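Ferric iron-binding protein HitA (Pseudomonas aeruginosa PAO1, PDB 6IWF) probably captures ferric iron as a periplasmic solute-binding protein for iron import, and has been linked to gallium uptake. Local coordinates at residues K111-E115 and K116-K120; K181-N185 and G186-M190. All coordinates share one frame; numbering follows the deposited sequence.

Contact 1: K111-E115 and K116-K120; sequences KKIDE and KDLPK
I113 and L118 close the apolar side of a compact turn: the CG2 methyl of I113 meets the CD2 methyl of L118 at 3.7 Å, the two branches crossing at a slant. The other arm of the isoleucine runs out over D117. With CG1 anti to the backbone N (chi1 -175°), its CD1 comes within 3.6 Å of D117 O, while CG1 lies beside D117 CB. The leucine also packs closely on the backbone, its CG 3.4 Å from E115 O. The backbone winds through a short 3-10 turn, and two i to i+3 hydrogen bonds hold it: D117 N to D114 O at 2.9 Å, and L118 N to E115 O, longer at 3.2 Å but straighter (165° at the hydrogen).

The opposite character appears on the solvent side. D114 and D117 point the same way, side by side, with their carboxylate planes 44° apart and D114 OD2 3.8 Å from D117 OD2. A water bridges them, giving one hydrogen bond to D117 OD2 and a weak one to D114 OD2 while accepting from D114 N, which should ease the like-charge contact. K116 NZ forms a salt bridge to D117 OD1 at 3.3 Å, weak as a hydrogen bond, its chain bending at the last torsion to get there, and probably offsets part of the negative charge.

The turn belongs to the loop between strands 97-108 and 134-136. Its buried residues face the sheet: I113 and L118 both rest on Y108 of strand 97-108 and M190 of strand 190-194, I113 also touches W130, and L118 reaches H213 of strand 211-213.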
ATOM      1  N   LYS A 111      -6.297  11.838 -24.221  1.00 10.73           N
ATOM      2  CA  LYS A 111      -6.058  12.035 -25.644  1.00 14.20           C
ATOM      3  C   LYS A 111      -6.113  10.724 -26.411  1.00 20.07           C
ATOM      4  O   LYS A 111      -6.355  10.733 -27.623  1.00 17.26           O
ATOM      5  CB  LYS A 111      -4.706  12.706 -25.865  1.00 17.72           C
ATOM      6  CG  LYS A 111      -4.524  13.971 -25.055  1.00 23.40           C
ATOM      7  CD  LYS A 111      -4.737  15.200 -25.909  1.00 31.64           C
ATOM      8  CE  LYS A 111      -3.417  15.899 -26.201  1.00 33.65           C
ATOM      9  NZ  LYS A 111      -3.616  17.068 -27.108  1.00 45.42           N
ATOM     10  N   LYS A 112      -5.915   9.596 -25.725  1.00 12.99           N
ATOM     11  CA  LYS A 112      -5.860   8.302 -26.385  1.00 14.93           C
ATOM     12  C   LYS A 112      -7.072   7.427 -26.120  1.00 10.90           C
ATOM     13  O   LYS A 112      -7.310   6.496 -26.890  1.00 12.59           O
ATOM     14  CB  LYS A 112      -4.598   7.547 -25.952  1.00 15.34           C
ATOM     15  CG  LYS A 112      -3.326   8.335 -26.203  1.00 21.33           C
ATOM     16  CD  LYS A 112      -2.372   7.548 -27.072  1.00 24.88           C
ATOM     17  CE  LYS A 112      -1.107   8.327 -27.337  1.00 23.27           C
ATOM     18  NZ  LYS A 112      -1.140   9.033 -28.654  1.00 23.51           N
ATOM     19  N   ILE A 113      -7.842   7.708 -25.073  1.00 10.45           N
ATOM     20  CA  ILE A 113      -9.075   6.978 -24.810  1.00  9.68           C
ATOM     21  C   ILE A 113     -10.024   7.892 -24.053  1.00 12.37           C
ATOM     22  O   ILE A 113      -9.630   8.534 -23.075  1.00 12.83           O
ATOM     23  CB  ILE A 113      -8.827   5.663 -24.038  1.00 11.19           C
ATOM     24  CG1 ILE A 113     -10.139   4.889 -23.904  1.00 13.23           C
ATOM     25  CG2 ILE A 113      -8.200   5.915 -22.633  1.00  9.35           C
ATOM     26  CD1 ILE A 113      -9.936   3.390 -23.675  1.00 11.27           C
ATOM     27  N   ASP A 114     -11.269   7.970 -24.519  1.00 13.34           N
ATOM     28  CA  ASP A 114     -12.276   8.745 -23.811  1.00 14.62           C
ATOM     29  C   ASP A 114     -12.706   8.021 -22.541  1.00 13.25           C
ATOM     30  O   ASP A 114     -12.754   6.792 -22.486  1.00 12.86           O
ATOM     31  CB  ASP A 114     -13.504   8.997 -24.692  1.00 14.27           C
ATOM     32  CG  ASP A 114     -13.189   9.833 -25.927  1.00 25.74           C
ATOM     33  OD1 ASP A 114     -12.435  10.825 -25.813  1.00 21.89           O
ATOM     34  OD2 ASP A 114     -13.712   9.504 -27.019  1.00 22.88           O
ATOM     35  N   GLU A 115     -13.033   8.806 -21.518  1.00 14.83           N
ATOM     36  CA  GLU A 115     -13.484   8.242 -20.248  1.00 15.68           C
ATOM     37  C   GLU A 115     -14.633   7.253 -20.437  1.00 15.30           C
ATOM     38  O   GLU A 115     -14.659   6.186 -19.807  1.00 14.00           O
ATOM     39  CB  GLU A 115     -13.887   9.378 -19.302  1.00 18.57           C
ATOM     40  CG  GLU A 115     -14.390   8.924 -17.947  1.00 21.82           C
ATOM     41  CD  GLU A 115     -15.079  10.043 -17.173  1.00 33.86           C
ATOM     42  OE1 GLU A 115     -15.299  11.126 -17.760  1.00 38.79           O
ATOM     43  OE2 GLU A 115     -15.402   9.839 -15.982  1.00 30.45           O
ATOM     44  N   LYS A 116     -15.581   7.571 -21.325  1.00 18.90           N
ATOM     45  CA  LYS A 116     -16.738   6.698 -21.511  1.00 18.53           C
ATOM     46  C   LYS A 116     -16.370   5.356 -22.135  1.00 14.92           C
ATOM     47  O   LYS A 116     -17.163   4.412 -22.043  1.00 19.10           O
ATOM     48  CB  LYS A 116     -17.804   7.399 -22.362  1.00 21.25           C
ATOM     49  CG  LYS A 116     -17.460   7.550 -23.833  1.00 25.37           C
ATOM     50  CD  LYS A 116     -18.674   8.061 -24.619  1.00 31.87           C
ATOM     51  CE  LYS A 116     -18.313   8.449 -26.044  1.00 37.24           C
ATOM     52  NZ  LYS A 116     -17.786   7.301 -26.834  1.00 37.89           N
ATOM     53  N   ASP A 117     -15.183   5.241 -22.736  1.00 13.39           N
ATOM     54  CA  ASP A 117     -14.731   4.019 -23.393  1.00 13.18           C
ATOM     55  C   ASP A 117     -13.762   3.201 -22.545  1.00 10.98           C
ATOM     56  O   ASP A 117     -13.246   2.189 -23.025  1.00 10.13           O
ATOM     57  CB  ASP A 117     -14.060   4.351 -24.731  1.00 13.65           C
ATOM     58  CG  ASP A 117     -15.029   4.958 -25.740  1.00 22.31           C
ATOM     59  OD1 ASP A 117     -16.231   4.605 -25.705  1.00 22.38           O
ATOM     60  OD2 ASP A 117     -14.581   5.792 -26.562  1.00 21.03           O
ATOM     61  N   LEU A 118     -13.481   3.634 -21.317  1.00 11.38           N
ATOM     62  CA  LEU A 118     -12.648   2.868 -20.411  1.00 11.18           C
ATOM     63  C   LEU A 118     -13.342   1.555 -20.046  1.00  9.86           C
ATOM     64  O   LEU A 118     -14.577   1.463 -20.074  1.00 10.81           O
ATOM     65  CB  LEU A 118     -12.369   3.690 -19.152  1.00  9.40           C
ATOM     66  CG  LEU A 118     -11.551   4.967 -19.375  1.00  9.41           C
ATOM     67  CD1 LEU A 118     -11.523   5.866 -18.132  1.00 12.37           C
ATOM     68  CD2 LEU A 118     -10.173   4.579 -19.757  1.00 11.72           C
ATOM     69  N   PRO A 119     -12.573   0.528 -19.671  1.00  8.36           N
ATOM     70  CA  PRO A 119     -13.198  -0.714 -19.206  1.00  7.23           C
ATOM     71  C   PRO A 119     -14.095  -0.441 -18.015  1.00  8.98           C
ATOM     72  O   PRO A 119     -13.771   0.370 -17.144  1.00  9.49           O
ATOM     73  CB  PRO A 119     -12.010  -1.597 -18.813  1.00  9.71           C
ATOM     74  CG  PRO A 119     -10.906  -0.629 -18.540  1.00 10.94           C
ATOM     75  CD  PRO A 119     -11.106   0.498 -19.515  1.00  9.15           C
ATOM     76  N   LYS A 120     -15.225  -1.150 -17.976  1.00  8.88           N
ATOM     77  CA  LYS A 120     -16.191  -0.955 -16.901  1.00  9.69           C
ATOM     78  C   LYS A 120     -15.733  -1.602 -15.602  1.00 10.26           C
ATOM     79  O   LYS A 120     -16.079  -1.123 -14.513  1.00 10.30           O
ATOM     80  CB  LYS A 120     -17.561  -1.525 -17.302  1.00 15.48           C
ATOM     81  CG  LYS A 120     -18.115  -1.075 -18.671  1.00 18.98           C
ATOM     82  CD  LYS A 120     -17.639   0.308 -19.120  1.00 24.40           C
ATOM     83  CE  LYS A 120     -18.341   1.456 -18.393  1.00 28.41           C
ATOM     84  NZ  LYS A 120     -17.941   2.766 -18.991  1.00 31.75           N
TER
HETATM   85  O   HOH W   1     -12.013   6.632 -27.023  1.00 17.37           O

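Contact 2: K181-N185 and G186-M190; sequences KAVEN and GEVDM
One carbonyl, A182 O, receives two successive backbone N-H groups from beyond the end of its helix: E187 N at 2.8 Å, lying in the carbonyl plane, and V188 N in a weak bond at 3.4 Å. G186 N turns back to V183 O at 3.2 Å. A water lies between V183 O and V188 O, its approach to V188 O being short enough to be doubtful. Together the bonds from E187 N and G186 N make a Schellman motif that ends helix 176-184, with G186 as the C-prime residue at a phi of 76°, a value glycine readily adopts.

Beyond the glycine the chain turns back past the last helical turn and then leads off toward strand 190-194. V188 sets its CG1 methyl against both A182 CB and V183 CG2, 3.8 Å from the latter; CG1 stands between its own backbone N and carbonyl carbon (chi1 69°). V183 CA directs its hydrogen almost straight at V188 O. E187 is exposed; its chain bends at chi2 and brings its carboxylate alongside the last turn, OE2 3.5 Å from A182 CB and OE1 beside N185 CB. N185 and E187 run side by side, and a water accepts from N185 ND2 while donating to E187 OE1. E184, facing away, bonds through its carboxylate to N209 and S210.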
ATOM      1  N   LYS A 181       4.435   7.342 -15.747  1.00 12.29           N
ATOM      2  CA  LYS A 181       4.976   8.255 -16.738  1.00 12.59           C
ATOM      3  C   LYS A 181       4.680   7.778 -18.157  1.00 12.67           C
ATOM      4  O   LYS A 181       4.517   8.608 -19.056  1.00 12.09           O
ATOM      5  CB  LYS A 181       6.481   8.440 -16.511  1.00 15.34           C
ATOM      6  CG  LYS A 181       6.803   9.283 -15.273  1.00 12.76           C
ATOM      7  CD  LYS A 181       8.304   9.334 -15.001  1.00 15.06           C
ATOM      8  CE  LYS A 181       8.655  10.263 -13.825  1.00 15.67           C
ATOM      9  NZ  LYS A 181      10.147  10.383 -13.621  1.00 16.60           N
ATOM     10  N   ALA A 182       4.586   6.459 -18.379  1.00 11.10           N
ATOM     11  CA  ALA A 182       4.268   5.965 -19.716  1.00 14.69           C
ATOM     12  C   ALA A 182       2.855   6.365 -20.134  1.00 13.13           C
ATOM     13  O   ALA A 182       2.616   6.683 -21.304  1.00 14.27           O
ATOM     14  CB  ALA A 182       4.434   4.447 -19.788  1.00 13.97           C
ATOM     15  N   VAL A 183       1.903   6.360 -19.197  1.00  9.86           N
ATOM     16  CA  VAL A 183       0.575   6.890 -19.511  1.00  9.74           C
ATOM     17  C   VAL A 183       0.659   8.382 -19.785  1.00 13.83           C
ATOM     18  O   VAL A 183       0.085   8.887 -20.758  1.00 13.16           O
ATOM     19  CB  VAL A 183      -0.418   6.598 -18.375  1.00 12.50           C
ATOM     20  CG1 VAL A 183      -1.782   7.241 -18.691  1.00  9.12           C
ATOM     21  CG2 VAL A 183      -0.565   5.109 -18.165  1.00  9.92           C
ATOM     22  N   GLU A 184       1.361   9.111 -18.912  1.00 14.05           N
ATOM     23  CA  GLU A 184       1.448  10.556 -19.048  1.00 14.48           C
ATOM     24  C   GLU A 184       2.121  10.958 -20.352  1.00 16.10           C
ATOM     25  O   GLU A 184       1.754  11.978 -20.948  1.00 20.13           O
ATOM     26  CB  GLU A 184       2.204  11.137 -17.849  1.00 14.50           C
ATOM     27  CG  GLU A 184       2.455  12.631 -17.942  1.00 20.06           C
ATOM     28  CD  GLU A 184       1.174  13.437 -17.851  1.00 19.69           C
ATOM     29  OE1 GLU A 184       0.173  12.908 -17.311  1.00 16.20           O
ATOM     30  OE2 GLU A 184       1.163  14.604 -18.310  1.00 19.16           O
ATOM     31  N   ASN A 185       3.086  10.162 -20.820  1.00 15.26           N
ATOM     32  CA  ASN A 185       3.864  10.461 -22.017  1.00 19.47           C
ATOM     33  C   ASN A 185       3.307   9.809 -23.277  1.00 23.42           C
ATOM     34  O   ASN A 185       3.973   9.835 -24.318  1.00 26.46           O
ATOM     35  CB  ASN A 185       5.317  10.027 -21.821  1.00 18.98           C
ATOM     36  CG  ASN A 185       6.068  10.923 -20.859  1.00 23.94           C
ATOM     37  OD1 ASN A 185       5.777  12.118 -20.749  1.00 30.00           O
ATOM     38  ND2 ASN A 185       7.047  10.357 -20.161  1.00 26.41           N
ATOM     39  N   GLY A 186       2.119   9.222 -23.208  1.00 14.53           N
ATOM     40  CA  GLY A 186       1.487   8.694 -24.400  1.00 19.89           C
ATOM     41  C   GLY A 186       2.043   7.387 -24.912  1.00 20.15           C
ATOM     42  O   GLY A 186       1.808   7.040 -26.073  1.00 25.51           O
ATOM     43  N   GLU A 187       2.773   6.642 -24.089  1.00 14.97           N
ATOM     44  CA  GLU A 187       3.325   5.373 -24.549  1.00 13.86           C
ATOM     45  C   GLU A 187       2.348   4.220 -24.385  1.00 17.86           C
ATOM     46  O   GLU A 187       2.409   3.243 -25.141  1.00 12.72           O
ATOM     47  CB  GLU A 187       4.618   5.064 -23.800  1.00 15.32           C
ATOM     48  CG  GLU A 187       5.747   6.013 -24.152  1.00 22.93           C
ATOM     49  CD  GLU A 187       6.645   6.274 -22.972  1.00 32.72           C
ATOM     50  OE1 GLU A 187       7.110   7.425 -22.816  1.00 34.97           O
ATOM     51  OE2 GLU A 187       6.870   5.316 -22.198  1.00 27.58           O
ATOM     52  N   VAL A 188       1.446   4.309 -23.416  1.00 13.47           N
ATOM     53  CA  VAL A 188       0.432   3.287 -23.200  1.00 12.45           C
ATOM     54  C   VAL A 188      -0.827   4.020 -22.771  1.00  9.32           C
ATOM     55  O   VAL A 188      -0.756   5.070 -22.124  1.00  9.28           O
ATOM     56  CB  VAL A 188       0.879   2.224 -22.162  1.00 11.36           C
ATOM     57  CG1 VAL A 188       0.948   2.812 -20.729  1.00  9.22           C
ATOM     58  CG2 VAL A 188      -0.038   1.004 -22.220  1.00 10.61           C
ATOM     59  N   ASP A 189      -1.994   3.491 -23.175  1.00  8.41           N
ATOM     60  CA  ASP A 189      -3.226   4.257 -23.005  1.00  9.54           C
ATOM     61  C   ASP A 189      -3.651   4.349 -21.543  1.00  7.73           C
ATOM     62  O   ASP A 189      -4.243   5.355 -21.141  1.00  8.47           O
ATOM     63  CB  ASP A 189      -4.368   3.646 -23.822  1.00  8.90           C
ATOM     64  CG  ASP A 189      -4.153   3.757 -25.329  1.00 16.92           C
ATOM     65  OD1 ASP A 189      -3.196   4.441 -25.766  1.00 17.24           O
ATOM     66  OD2 ASP A 189      -4.949   3.152 -26.085  1.00 16.35           O
ATOM     67  N   MET A 190      -3.384   3.318 -20.741  1.00  6.93           N
ATOM     68  CA  MET A 190      -3.832   3.308 -19.352  1.00  7.93           C
ATOM     69  C   MET A 190      -2.890   2.439 -18.524  1.00  6.29           C
ATOM     70  O   MET A 190      -2.073   1.696 -19.060  1.00  7.77           O
ATOM     71  CB  MET A 190      -5.286   2.810 -19.249  1.00 11.07           C
ATOM     72  CG  MET A 190      -5.508   1.407 -19.732  1.00 11.80           C
ATOM     73  SD  MET A 190      -7.274   1.051 -20.012  1.00 22.54           S
ATOM     74  CE  MET A 190      -7.745   2.486 -20.815  1.00 12.38           C
TER
HETATM   75  O   HOH W   2      -1.008   7.263 -23.398  1.00 26.78           O
HETATM   76  O   HOH W   3       7.905   7.926 -20.058  1.00 26.31           O

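Overall arrangement
Following the chain from the N terminus, strand 97-108 runs into contact 1, a turn within the loop that leads on to strand 134-136. Helices 141-154 and 156-169 and strand 171-172 come next, and then helix 176-184 stops at contact 2, whose loop enters strand 190-194. The two contacts are therefore in series, neither nested nor crossed, each closing a local turn. In space they touch, with centres about 13 Å apart: M190 CE packs against L118 CD2 at 3.4 Å and also against I113 CD1, while K112 lies along D189 and G186. Contact 1 thus covers the start of strand 190-194, which is antiparallel to strand 97-108.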